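Local coordinates for protein CymD (Pseudomonas putida, PDB 6Z34) that forms a FadL-family channel in the outer membrane for the uptake of monoaromatic hydrocarbons, probably releasing them by lateral diffusion, at residues A[33-38]-A[225-230]; A[160-165]-A[244-249]; A[274-279]-A[310-315]. All blocks are in the same frame, centred on the assembly; numbering follows the deposited sequence.

Contact 1: A[33-38]-A[225-230]; sequences NPATLT and GLTYQL
Asn33, Ala35 and Thr227 carry most of this contact, which joins the N-terminal plug of a FadL-type channel to the barrel wall. The plug side is a short 3-10 turn, and the wall side is the end of strand 198-229. The amide of Asn33 reaches the strand backbone. Its CG is anti to the backbone N (chi1 -178°), which brings the amide to the wall. ND2 donates to Leu226 O at 3.0 Å, from above the carbonyl plane. ND2 is also hydrogen-bonded to Ala21 O, its strongest polar partner, within the plug. OD1 sits 3.3 Å from Gly225 CA, where the glycine offers no side chain to meet it. The same OD1 accepts from Ala35 N at 3.1 Å, closing an Asx turn that starts the 3-10 segment. Ala35 then presses its CB on the strand backbone, 3.6 Å from Leu226 CA. The methyl CG2 of Thr227 packs against Asn33 ND2 at 3.4 Å. It also packs on Ala35 CB. Thr36 CG2 touches this methyl too, the two threonine side chains crossing at about a right angle. The hydroxyl of Thr227 is directed at a water that donates to Ala35 O, but the modelled hydroxyl-water distance is too short to trust. Asn33 O is gripped twice, by Thr36 N and by Thr36 OG1, the hydroxyl donating at 2.7 Å nearly in line with the carbonyl bond.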
ATOM      1  N   ASN A  33      10.823  -4.844  -7.472  1.00 45.82           N
ATOM      2  CA  ASN A  33      11.537  -6.001  -8.004  1.00 45.38           C
ATOM      3  C   ASN A  33      12.907  -6.021  -7.347  1.00 47.57           C
ATOM      4  O   ASN A  33      13.806  -5.246  -7.728  1.00 43.54           O
ATOM      5  CB  ASN A  33      11.639  -5.972  -9.530  1.00 40.19           C
ATOM      6  CG  ASN A  33      12.351  -7.217 -10.098  1.00 53.61           C
ATOM      7  OD1 ASN A  33      12.659  -8.181  -9.366  1.00 47.63           O
ATOM      8  ND2 ASN A  33      12.610  -7.201 -11.407  1.00 53.32           N
ATOM      9  N   PRO A  34      13.102  -6.862  -6.335  1.00 48.16           N
ATOM     10  CA  PRO A  34      14.401  -6.900  -5.651  1.00 40.40           C
ATOM     11  C   PRO A  34      15.557  -7.302  -6.554  1.00 41.23           C
ATOM     12  O   PRO A  34      16.710  -7.037  -6.197  1.00 42.92           O
ATOM     13  CB  PRO A  34      14.178  -7.918  -4.521  1.00 45.21           C
ATOM     14  CG  PRO A  34      12.862  -8.577  -4.806  1.00 49.93           C
ATOM     15  CD  PRO A  34      12.069  -7.655  -5.647  1.00 50.33           C
ATOM     16  N   ALA A  35      15.302  -7.895  -7.726  1.00 44.58           N
ATOM     17  CA  ALA A  35      16.409  -8.183  -8.636  1.00 41.30           C
ATOM     18  C   ALA A  35      17.122  -6.907  -9.055  1.00 44.62           C
ATOM     19  O   ALA A  35      18.314  -6.951  -9.386  1.00 46.48           O
ATOM     20  CB  ALA A  35      15.921  -8.943  -9.873  1.00 43.55           C
ATOM     21  N   THR A  36      16.437  -5.749  -9.000  1.00 43.03           N
ATOM     22  CA  THR A  36      17.090  -4.519  -9.451  1.00 45.22           C
ATOM     23  C   THR A  36      18.163  -4.036  -8.485  1.00 53.97           C
ATOM     24  O   THR A  36      18.940  -3.147  -8.846  1.00 53.04           O
ATOM     25  CB  THR A  36      16.087  -3.385  -9.675  1.00 42.07           C
ATOM     26  OG1 THR A  36      15.363  -3.127  -8.470  1.00 43.74           O
ATOM     27  CG2 THR A  36      15.114  -3.710 -10.870  1.00 42.10           C
ATOM     28  N   LEU A  37      18.213  -4.587  -7.267  1.00 52.75           N
ATOM     29  CA  LEU A  37      19.237  -4.188  -6.312  1.00 48.30           C
ATOM     30  C   LEU A  37      20.641  -4.518  -6.786  1.00 48.47           C
ATOM     31  O   LEU A  37      21.585  -3.846  -6.367  1.00 52.11           O
ATOM     32  CB  LEU A  37      18.987  -4.857  -4.969  1.00 45.89           C
ATOM     33  CG  LEU A  37      17.642  -4.518  -4.351  1.00 49.37           C
ATOM     34  CD1 LEU A  37      17.399  -5.443  -3.174  1.00 46.15           C
ATOM     35  CD2 LEU A  37      17.635  -3.041  -3.963  1.00 42.28           C
ATOM     36  N   THR A  38      20.811  -5.516  -7.662  1.00 49.92           N
ATOM     37  CA  THR A  38      22.141  -5.749  -8.229  1.00 52.81           C
ATOM     38  C   THR A  38      22.629  -4.584  -9.087  1.00 50.89           C
ATOM     39  O   THR A  38      23.827  -4.527  -9.380  1.00 53.61           O
ATOM     40  CB  THR A  38      22.193  -7.062  -9.038  1.00 49.87           C
ATOM     41  OG1 THR A  38      21.284  -7.019 -10.151  1.00 56.32           O
ATOM     42  CG2 THR A  38      21.856  -8.231  -8.155  1.00 52.99           C
ATOM     43  N   GLY A 225      11.389 -11.980  -8.108  1.00 47.74           N
ATOM     44  CA  GLY A 225      11.519 -11.317  -9.388  1.00 45.37           C
ATOM     45  C   GLY A 225      12.843 -11.623 -10.058  1.00 53.03           C
ATOM     46  O   GLY A 225      13.723 -12.252  -9.476  1.00 52.62           O
ATOM     47  N   LEU A 226      12.965 -11.165 -11.303  1.00 57.52           N
ATOM     48  CA  LEU A 226      14.216 -11.282 -12.046  1.00 54.37           C
ATOM     49  C   LEU A 226      14.345 -10.107 -13.007  1.00 48.79           C
ATOM     50  O   LEU A 226      13.367  -9.419 -13.305  1.00 49.15           O
ATOM     51  CB  LEU A 226      14.328 -12.609 -12.807  1.00 48.39           C
ATOM     52  CG  LEU A 226      13.342 -12.874 -13.953  1.00 59.93           C
ATOM     53  CD1 LEU A 226      13.858 -12.365 -15.287  1.00 69.30           C
ATOM     54  CD2 LEU A 226      13.021 -14.350 -14.063  1.00 55.65           C
ATOM     55  N   THR A 227      15.580  -9.850 -13.450  1.00 47.23           N
ATOM     56  CA  THR A 227      15.819  -8.936 -14.559  1.00 48.68           C
ATOM     57  C   THR A 227      16.723  -9.622 -15.564  1.00 48.99           C
ATOM     58  O   THR A 227      17.530 -10.486 -15.212  1.00 56.77           O
ATOM     59  CB  THR A 227      16.443  -7.604 -14.128  1.00 45.66           C
ATOM     60  OG1 THR A 227      17.769  -7.823 -13.652  1.00 48.40           O
ATOM     61  CG2 THR A 227      15.641  -6.971 -13.034  1.00 51.14           C
ATOM     62  N   TYR A 228      16.561  -9.248 -16.824  1.00 49.72           N
ATOM     63  CA  TYR A 228      17.333  -9.847 -17.908  1.00 52.89           C
ATOM     64  C   TYR A 228      17.739  -8.754 -18.877  1.00 56.68           C
ATOM     65  O   TYR A 228      16.872  -8.073 -19.441  1.00 63.06           O
ATOM     66  CB  TYR A 228      16.550 -10.938 -18.636  1.00 49.25           C
ATOM     67  CG  TYR A 228      17.427 -11.772 -19.553  1.00 60.66           C
ATOM     68  CD1 TYR A 228      18.258 -12.761 -19.037  1.00 61.39           C
ATOM     69  CD2 TYR A 228      17.432 -11.561 -20.924  1.00 68.11           C
ATOM     70  CE1 TYR A 228      19.057 -13.524 -19.854  1.00 62.40           C
ATOM     71  CE2 TYR A 228      18.241 -12.322 -21.767  1.00 68.99           C
ATOM     72  CZ  TYR A 228      19.053 -13.303 -21.222  1.00 71.91           C
ATOM     73  OH  TYR A 228      19.858 -14.071 -22.037  1.00 78.70           O
ATOM     74  N   GLN A 229      19.049  -8.581 -19.054  1.00 51.24           N
ATOM     75  CA  GLN A 229      19.582  -7.630 -20.030  1.00 64.25           C
ATOM     76  C   GLN A 229      19.682  -8.344 -21.364  1.00 62.28           C
ATOM     77  O   GLN A 229      20.704  -8.947 -21.681  1.00 74.99           O
ATOM     78  CB  GLN A 229      20.945  -7.107 -19.601  1.00 60.07           C
ATOM     79  CG  GLN A 229      21.430  -5.976 -20.472  1.00 62.16           C
ATOM     80  CD  GLN A 229      20.923  -4.636 -19.984  1.00 66.02           C
ATOM     81  OE1 GLN A 229      21.036  -4.321 -18.804  1.00 66.05           O
ATOM     82  NE2 GLN A 229      20.348  -3.844 -20.887  1.00 62.55           N
ATOM     83  N   LEU A 230      18.615  -8.304 -22.160  1.00 56.67           N
ATOM     84  CA  LEU A 230      18.678  -9.066 -23.401  1.00 79.82           C
ATOM     85  C   LEU A 230      19.469  -8.336 -24.480  1.00 89.97           C
ATOM     86  O   LEU A 230      20.095  -8.978 -25.328  1.00 88.87           O
ATOM     87  CB  LEU A 230      17.273  -9.419 -23.895  1.00 81.40           C
ATOM     88  CG  LEU A 230      16.094  -8.456 -23.940  1.00 82.00           C
ATOM     89  CD1 LEU A 230      16.403  -7.211 -24.728  1.00 91.34           C
ATOM     90  CD2 LEU A 230      14.954  -9.197 -24.605  1.00 83.25           C
TER
HETATM   91  O   HOH W   1      18.981  -6.293 -12.240  1.00 48.36           O

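Contact 2: A[160-165]-A[244-249]; sequences VWTSVN and THVGDL
Leu249 buries the most surface here, by laying CD2 against Thr162 CG2 at 3.7 Å. The two side chains cross at a slant. With chi1 of Thr162 at -62°, OG1 sits beside the backbone N and anti to the carbonyl carbon, which puts the CG2 methyl anti to N and against the leucine. OG1 lies 3.7 Å from Val246 CG1, with the two side chains nearly perpendicular. This is van der Waals packing of a hydroxyl on a methyl. Leu249 CD2 also reaches Val164 CG1 at 4.2 Å, again with the side chains almost at a right angle. At the other end Val160 and Thr244 meet tip to tip, CG2 to CG2 at 3.8 Å. Both segments belong to the beta barrel, but they are not neighbouring strands. Strand 198-229 runs between strand 151-171 and strand 234-259, and the side chains reach each other past it. Strand 234-259 is interrupted around residues 246-248, where the backbone leaves regular strand geometry. Gly247 takes a positive phi (72°) within that break. Ser217 of the intervening strand helps to place it. Its OG is hydrogen-bonded to Val246 O and has weak bonds to Gly247 O and Asp248 O. The backbone of Ser217 pairs with Thr162 as well, so one residue touches both partners. Thr244 OG1 is bonded to Arg138 NH2 on strand 131-146, and Val160 rests on the same arginine. The side chain of Trp161 leaves the backbone on the side away from 244-249, and its NE1 is hydrogen-bonded to Asp216 OD2.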
ATOM      1  N   VAL A 160       4.877  -8.160   8.100  1.00 42.40           N
ATOM      2  CA  VAL A 160       3.866  -7.172   7.735  1.00 45.13           C
ATOM      3  C   VAL A 160       3.025  -6.895   8.971  1.00 47.68           C
ATOM      4  O   VAL A 160       2.434  -7.817   9.549  1.00 46.64           O
ATOM      5  CB  VAL A 160       2.968  -7.658   6.574  1.00 46.64           C
ATOM      6  CG1 VAL A 160       1.844  -6.660   6.290  1.00 37.99           C
ATOM      7  CG2 VAL A 160       3.801  -8.009   5.293  1.00 37.38           C
ATOM      8  N   TRP A 161       2.963  -5.634   9.373  1.00 55.62           N
ATOM      9  CA  TRP A 161       2.081  -5.210  10.447  1.00 50.18           C
ATOM     10  C   TRP A 161       0.960  -4.378   9.834  1.00 47.18           C
ATOM     11  O   TRP A 161       1.219  -3.345   9.200  1.00 51.53           O
ATOM     12  CB  TRP A 161       2.839  -4.416  11.512  1.00 45.14           C
ATOM     13  CG  TRP A 161       1.940  -3.989  12.642  1.00 51.90           C
ATOM     14  CD1 TRP A 161       1.322  -4.806  13.549  1.00 45.11           C
ATOM     15  CD2 TRP A 161       1.539  -2.656  12.966  1.00 53.35           C
ATOM     16  NE1 TRP A 161       0.562  -4.063  14.410  1.00 49.96           N
ATOM     17  CE2 TRP A 161       0.678  -2.740  14.082  1.00 54.84           C
ATOM     18  CE3 TRP A 161       1.830  -1.398  12.430  1.00 58.65           C
ATOM     19  CZ2 TRP A 161       0.099  -1.614  14.672  1.00 56.47           C
ATOM     20  CZ3 TRP A 161       1.258  -0.282  13.007  1.00 69.30           C
ATOM     21  CH2 TRP A 161       0.403  -0.395  14.127  1.00 65.58           C
ATOM     22  N   THR A 162      -0.277  -4.833  10.011  1.00 45.12           N
ATOM     23  CA  THR A 162      -1.456  -4.175   9.464  1.00 47.39           C
ATOM     24  C   THR A 162      -2.285  -3.616  10.606  1.00 50.51           C
ATOM     25  O   THR A 162      -2.569  -4.333  11.572  1.00 52.98           O
ATOM     26  CB  THR A 162      -2.310  -5.158   8.665  1.00 49.47           C
ATOM     27  OG1 THR A 162      -1.553  -5.645   7.572  1.00 49.37           O
ATOM     28  CG2 THR A 162      -3.571  -4.482   8.155  1.00 52.95           C
ATOM     29  N   SER A 163      -2.694  -2.358  10.487  1.00 55.16           N
ATOM     30  CA  SER A 163      -3.514  -1.705  11.500  1.00 58.40           C
ATOM     31  C   SER A 163      -4.666  -0.981  10.814  1.00 58.09           C
ATOM     32  O   SER A 163      -4.449  -0.281   9.820  1.00 61.65           O
ATOM     33  CB  SER A 163      -2.669  -0.722  12.315  1.00 57.53           C
ATOM     34  OG  SER A 163      -3.333  -0.285  13.484  1.00 72.04           O
ATOM     35  N   VAL A 164      -5.888  -1.149  11.328  1.00 55.03           N
ATOM     36  CA  VAL A 164      -7.048  -0.444  10.776  1.00 55.65           C
ATOM     37  C   VAL A 164      -7.833   0.234  11.893  1.00 53.14           C
ATOM     38  O   VAL A 164      -8.127  -0.384  12.923  1.00 53.74           O
ATOM     39  CB  VAL A 164      -7.959  -1.372   9.943  1.00 70.37           C
ATOM     40  CG1 VAL A 164      -8.514  -2.468  10.775  1.00 76.16           C
ATOM     41  CG2 VAL A 164      -9.094  -0.589   9.288  1.00 63.48           C
ATOM     42  N   ASN A 165      -8.102   1.527  11.710  1.00 53.95           N
ATOM     43  CA  ASN A 165      -9.095   2.288  12.453  1.00 54.70           C
ATOM     44  C   ASN A 165     -10.332   2.403  11.577  1.00 60.82           C
ATOM     45  O   ASN A 165     -10.224   2.624  10.368  1.00 74.22           O
ATOM     46  CB  ASN A 165      -8.591   3.696  12.810  1.00 64.66           C
ATOM     47  CG  ASN A 165      -7.460   3.692  13.822  1.00 72.88           C
ATOM     48  OD1 ASN A 165      -7.265   2.726  14.558  1.00 76.98           O
ATOM     49  ND2 ASN A 165      -6.727   4.800  13.885  1.00 81.19           N
ATOM     50  N   THR A 244      -0.432 -11.396   0.635  1.00 44.17           N
ATOM     51  CA  THR A 244      -0.017 -11.152   2.010  1.00 51.83           C
ATOM     52  C   THR A 244      -1.048 -11.761   2.948  1.00 58.85           C
ATOM     53  O   THR A 244      -2.213 -11.360   2.929  1.00 70.24           O
ATOM     54  CB  THR A 244       0.132  -9.651   2.276  1.00 60.85           C
ATOM     55  OG1 THR A 244       0.987  -9.050   1.280  1.00 59.98           O
ATOM     56  CG2 THR A 244       0.714  -9.415   3.655  1.00 64.11           C
ATOM     57  N   HIS A 245      -0.642 -12.737   3.755  1.00 54.93           N
ATOM     58  CA  HIS A 245      -1.567 -13.291   4.734  1.00 62.39           C
ATOM     59  C   HIS A 245      -1.458 -12.496   6.029  1.00 65.42           C
ATOM     60  O   HIS A 245      -0.565 -12.740   6.844  1.00 61.48           O
ATOM     61  CB  HIS A 245      -1.328 -14.770   4.986  1.00 67.74           C
ATOM     62  CG  HIS A 245      -2.500 -15.426   5.649  1.00 95.68           C
ATOM     63  ND1 HIS A 245      -3.730 -14.804   5.744  1.00100.21           N
ATOM     64  CD2 HIS A 245      -2.641 -16.628   6.255  1.00100.56           C
ATOM     65  CE1 HIS A 245      -4.577 -15.598   6.371  1.00101.90           C
ATOM     66  NE2 HIS A 245      -3.942 -16.711   6.692  1.00102.60           N
ATOM     67  N   VAL A 246      -2.400 -11.570   6.249  1.00 70.83           N
ATOM     68  CA  VAL A 246      -2.290 -10.721   7.438  1.00 74.97           C
ATOM     69  C   VAL A 246      -2.820 -11.405   8.694  1.00 64.65           C
ATOM     70  O   VAL A 246      -2.370 -11.081   9.798  1.00 69.95           O
ATOM     71  CB  VAL A 246      -2.992  -9.358   7.275  1.00 70.85           C
ATOM     72  CG1 VAL A 246      -2.708  -8.739   5.906  1.00 71.55           C
ATOM     73  CG2 VAL A 246      -4.436  -9.474   7.539  1.00 68.51           C
ATOM     74  N   GLY A 247      -3.737 -12.351   8.577  1.00 60.68           N
ATOM     75  CA  GLY A 247      -4.263 -13.011   9.763  1.00 81.63           C
ATOM     76  C   GLY A 247      -5.197 -12.129  10.592  1.00 80.35           C
ATOM     77  O   GLY A 247      -5.421 -10.952  10.312  1.00 76.48           O
ATOM     78  N   ASP A 248      -5.734 -12.734  11.654  1.00 73.40           N
ATOM     79  CA  ASP A 248      -6.842 -12.143  12.405  1.00 70.76           C
ATOM     80  C   ASP A 248      -6.432 -10.834  13.083  1.00 65.16           C
ATOM     81  O   ASP A 248      -5.584 -10.829  13.980  1.00 58.11           O
ATOM     82  CB  ASP A 248      -7.352 -13.130  13.452  1.00 75.64           C
ATOM     83  CG  ASP A 248      -7.880 -14.410  12.847  1.00 87.33           C
ATOM     84  OD1 ASP A 248      -8.330 -14.389  11.682  1.00 91.95           O
ATOM     85  OD2 ASP A 248      -7.849 -15.443  13.550  1.00 93.59           O
ATOM     86  N   LEU A 249      -7.068  -9.734  12.689  1.00 65.71           N
ATOM     87  CA  LEU A 249      -6.871  -8.437  13.329  1.00 72.62           C
ATOM     88  C   LEU A 249      -7.770  -8.323  14.562  1.00 77.14           C
ATOM     89  O   LEU A 249      -8.997  -8.439  14.455  1.00 87.91           O
ATOM     90  CB  LEU A 249      -7.153  -7.299  12.347  1.00 70.15           C
ATOM     91  CG  LEU A 249      -6.238  -7.244  11.110  1.00 66.95           C
ATOM     92  CD1 LEU A 249      -6.750  -8.117   9.981  1.00 64.82           C
ATOM     93  CD2 LEU A 249      -6.035  -5.820  10.623  1.00 64.86           C
TER

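Contact 3: A[274-279]-A[310-315]; sequences HNFEMP and DDIEVN
A His-carboxylate hydrogen bond between His274 and Glu313 marks this surface contact, where the loop after strand 265-273 runs beside the start of strand 313-318. These two strands pair antiparallel, and the contact carries on from their pairing. His274 N donates to Glu313 O at 3.1 Å, a bent bond of 139°. The side chains of the pair lie alongside each other and point the same way, CB to CB at 3.7 Å. His274 ND1 donates to Glu313 OE1 at 3.1 Å, and this bond is straighter (165°). OE1 lies in the imidazole plane but is met from above the carboxylate plane, so the two flat groups stand almost perpendicular (89°). Asn275 places its ND2 over the centre of the His274 ring and points it at Asp311 O. The hydrogen bond there is modelled very short, and its exact length is doubtful. Ile312 CD1 meets Phe276 CE2 obliquely, at 3.4 Å. With an alanine in place of Glu313, His274 ND1 would probably lose its acceptor and the imidazole would be freer to turn. Asp311 OD1 and Glu313 OE2, both acceptors, lie only 3.1 Å apart. Together with Asp248, which also touches His274, these carboxylates would be expected to favour a protonated histidine, whose charge would ease their mutual repulsion.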
ATOM      1  N   HIS A 274     -11.520 -10.773  10.397  1.00 83.45           N
ATOM      2  CA  HIS A 274     -11.103 -12.144  10.149  1.00 96.24           C
ATOM      3  C   HIS A 274     -10.191 -12.285   8.934  1.00103.28           C
ATOM      4  O   HIS A 274      -8.961 -12.333   9.069  1.00 96.45           O
ATOM      5  CB  HIS A 274     -12.326 -13.041   9.985  1.00101.94           C
ATOM      6  CG  HIS A 274     -12.017 -14.503  10.076  1.00120.28           C
ATOM      7  ND1 HIS A 274     -12.961 -15.442  10.433  1.00127.85           N
ATOM      8  CD2 HIS A 274     -10.868 -15.188   9.862  1.00126.90           C
ATOM      9  CE1 HIS A 274     -12.407 -16.642  10.431  1.00129.28           C
ATOM     10  NE2 HIS A 274     -11.140 -16.516  10.082  1.00128.55           N
ATOM     11  N   ASN A 275     -10.795 -12.398   7.751  1.00110.53           N
ATOM     12  CA  ASN A 275     -10.103 -12.853   6.546  1.00106.31           C
ATOM     13  C   ASN A 275      -9.632 -11.663   5.723  1.00103.04           C
ATOM     14  O   ASN A 275     -10.374 -11.116   4.904  1.00109.45           O
ATOM     15  CB  ASN A 275     -10.987 -13.774   5.714  1.00108.67           C
ATOM     16  CG  ASN A 275     -11.343 -15.064   6.439  1.00122.44           C
ATOM     17  OD1 ASN A 275     -10.458 -15.783   6.913  1.00126.41           O
ATOM     18  ND2 ASN A 275     -12.629 -15.376   6.507  1.00130.22           N
ATOM     19  N   PHE A 276      -8.392 -11.269   5.951  1.00103.60           N
ATOM     20  CA  PHE A 276      -7.666 -10.424   5.028  1.00 99.68           C
ATOM     21  C   PHE A 276      -6.613 -11.255   4.319  1.00 95.47           C
ATOM     22  O   PHE A 276      -6.061 -12.216   4.865  1.00 90.44           O
ATOM     23  CB  PHE A 276      -6.999  -9.257   5.737  1.00102.56           C
ATOM     24  CG  PHE A 276      -7.775  -7.998   5.677  1.00108.15           C
ATOM     25  CD1 PHE A 276      -7.168  -6.818   5.285  1.00107.57           C
ATOM     26  CD2 PHE A 276      -9.110  -7.985   6.032  1.00113.55           C
ATOM     27  CE1 PHE A 276      -7.889  -5.632   5.233  1.00114.73           C
ATOM     28  CE2 PHE A 276      -9.839  -6.813   5.988  1.00116.60           C
ATOM     29  CZ  PHE A 276      -9.231  -5.630   5.586  1.00117.57           C
ATOM     30  N   GLU A 277      -6.359 -10.876   3.084  1.00 95.75           N
ATOM     31  CA  GLU A 277      -5.308 -11.474   2.290  1.00 96.66           C
ATOM     32  C   GLU A 277      -5.077 -10.481   1.174  1.00102.42           C
ATOM     33  O   GLU A 277      -5.781 -10.525   0.161  1.00112.82           O
ATOM     34  CB  GLU A 277      -5.707 -12.858   1.764  1.00 97.14           C
ATOM     35  CG  GLU A 277      -4.650 -13.541   0.888  1.00100.37           C
ATOM     36  CD  GLU A 277      -4.969 -15.005   0.613  1.00 99.94           C
ATOM     37  OE1 GLU A 277      -6.130 -15.293   0.254  1.00100.08           O
ATOM     38  OE2 GLU A 277      -4.063 -15.862   0.741  1.00 98.89           O
ATOM     39  N   MET A 278      -4.166  -9.539   1.381  1.00 89.61           N
ATOM     40  CA  MET A 278      -3.835  -8.628   0.304  1.00 76.40           C
ATOM     41  C   MET A 278      -3.504  -9.440  -0.942  1.00 70.04           C
ATOM     42  O   MET A 278      -2.969 -10.552  -0.835  1.00 72.04           O
ATOM     43  CB  MET A 278      -2.678  -7.717   0.694  1.00 68.43           C
ATOM     44  CG  MET A 278      -2.709  -7.371   2.150  1.00 74.12           C
ATOM     45  SD  MET A 278      -1.744  -5.902   2.441  1.00 75.99           S
ATOM     46  CE  MET A 278      -2.903  -4.593   2.070  1.00 80.47           C
ATOM     47  N   PRO A 279      -3.878  -8.967  -2.120  1.00 63.78           N
ATOM     48  CA  PRO A 279      -3.758  -9.802  -3.305  1.00 59.40           C
ATOM     49  C   PRO A 279      -2.336  -9.826  -3.835  1.00 51.43           C
ATOM     50  O   PRO A 279      -1.579  -8.863  -3.709  1.00 53.71           O
ATOM     51  CB  PRO A 279      -4.713  -9.133  -4.299  1.00 67.00           C
ATOM     52  CG  PRO A 279      -4.690  -7.691  -3.897  1.00 66.63           C
ATOM     53  CD  PRO A 279      -4.456  -7.645  -2.420  1.00 63.14           C
ATOM     54  N   ASP A 310     -13.734 -13.971  -0.318  1.00129.95           N
ATOM     55  CA  ASP A 310     -14.419 -12.818   0.241  1.00125.21           C
ATOM     56  C   ASP A 310     -14.909 -12.956   1.673  1.00121.17           C
ATOM     57  O   ASP A 310     -15.424 -11.972   2.216  1.00112.41           O
ATOM     58  CB  ASP A 310     -15.611 -12.459  -0.645  1.00130.23           C
ATOM     59  CG  ASP A 310     -15.423 -11.156  -1.336  1.00130.47           C
ATOM     60  OD1 ASP A 310     -14.355 -10.528  -1.131  1.00124.05           O
ATOM     61  OD2 ASP A 310     -16.335 -10.780  -2.090  1.00128.52           O
ATOM     62  N   ASP A 311     -14.774 -14.125   2.297  1.00127.75           N
ATOM     63  CA  ASP A 311     -15.245 -14.388   3.654  1.00134.33           C
ATOM     64  C   ASP A 311     -14.756 -13.348   4.661  1.00127.79           C
ATOM     65  O   ASP A 311     -13.908 -13.660   5.496  1.00133.90           O
ATOM     66  CB  ASP A 311     -14.772 -15.784   4.085  1.00139.48           C
ATOM     67  CG  ASP A 311     -15.847 -16.586   4.796  1.00142.83           C
ATOM     68  OD1 ASP A 311     -16.271 -16.175   5.896  1.00144.09           O
ATOM     69  OD2 ASP A 311     -16.246 -17.647   4.268  1.00142.98           O
ATOM     70  N   ILE A 312     -15.288 -12.127   4.628  1.00107.98           N
ATOM     71  CA  ILE A 312     -14.699 -11.057   5.430  1.00 95.01           C
ATOM     72  C   ILE A 312     -15.552 -10.763   6.668  1.00 94.61           C
ATOM     73  O   ILE A 312     -16.435  -9.899   6.664  1.00 97.81           O
ATOM     74  CB  ILE A 312     -14.452  -9.822   4.541  1.00 87.12           C
ATOM     75  CG1 ILE A 312     -13.755  -8.705   5.300  1.00 86.57           C
ATOM     76  CG2 ILE A 312     -15.709  -9.353   3.873  1.00 86.82           C
ATOM     77  CD1 ILE A 312     -12.630  -8.087   4.464  1.00 76.27           C
ATOM     78  N   GLU A 313     -15.280 -11.497   7.746  1.00 88.88           N
ATOM     79  CA  GLU A 313     -16.102 -11.469   8.945  1.00 83.02           C
ATOM     80  C   GLU A 313     -15.683 -10.353   9.893  1.00 84.87           C
ATOM     81  O   GLU A 313     -14.509  -9.980   9.979  1.00 85.12           O
ATOM     82  CB  GLU A 313     -16.020 -12.803   9.687  1.00 92.41           C
ATOM     83  CG  GLU A 313     -16.713 -13.965   9.000  1.00106.68           C
ATOM     84  CD  GLU A 313     -16.418 -15.305   9.672  1.00118.87           C
ATOM     85  OE1 GLU A 313     -16.062 -15.313  10.872  1.00121.92           O
ATOM     86  OE2 GLU A 313     -16.529 -16.352   8.993  1.00122.16           O
ATOM     87  N   VAL A 314     -16.668  -9.840  10.630  1.00 88.99           N
ATOM     88  CA  VAL A 314     -16.487  -8.788  11.623  1.00 82.54           C
ATOM     89  C   VAL A 314     -17.250  -9.210  12.868  1.00 85.01           C
ATOM     90  O   VAL A 314     -18.483  -9.329  12.827  1.00 89.60           O
ATOM     91  CB  VAL A 314     -16.992  -7.425  11.122  1.00 83.92           C
ATOM     92  CG1 VAL A 314     -16.781  -6.360  12.193  1.00 85.13           C
ATOM     93  CG2 VAL A 314     -16.302  -7.041   9.795  1.00 79.01           C
ATOM     94  N   ASN A 315     -16.528  -9.465  13.959  1.00 79.17           N
ATOM     95  CA  ASN A 315     -17.128  -9.930  15.202  1.00 80.33           C
ATOM     96  C   ASN A 315     -16.793  -8.974  16.336  1.00 76.40           C
ATOM     97  O   ASN A 315     -15.630  -8.593  16.518  1.00 76.58           O
ATOM     98  CB  ASN A 315     -16.663 -11.350  15.559  1.00 93.55           C
ATOM     99  CG  ASN A 315     -16.793 -12.315  14.399  1.00107.71           C
ATOM    100  OD1 ASN A 315     -17.535 -12.058  13.450  1.00118.01           O
ATOM    101  ND2 ASN A 315     -16.099 -13.443  14.480  1.00106.79           N
TER

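From the N terminus, the plug segment 33-38 comes first. Residues 160-165 on strand 151-171 follow, and then 225-230 closes contact 1. Residues 244-249, on the next strand, close contact 2. Contacts 1 and 2 therefore cross along the chain, although their nearest atoms are about 13 Å apart. Contact 1 ties the plug to the wall, and contact 2 links two strands across the one between them. Contact 3 comes later, in series, over a shorter span of about 30 residues, mostly strand. It joins the loop after strand 265-273 to the start of strand 313-318. It adjoins contact 2: Thr244 N and Met278 O probably form a hydrogen bond, and Val246 packs on Phe276.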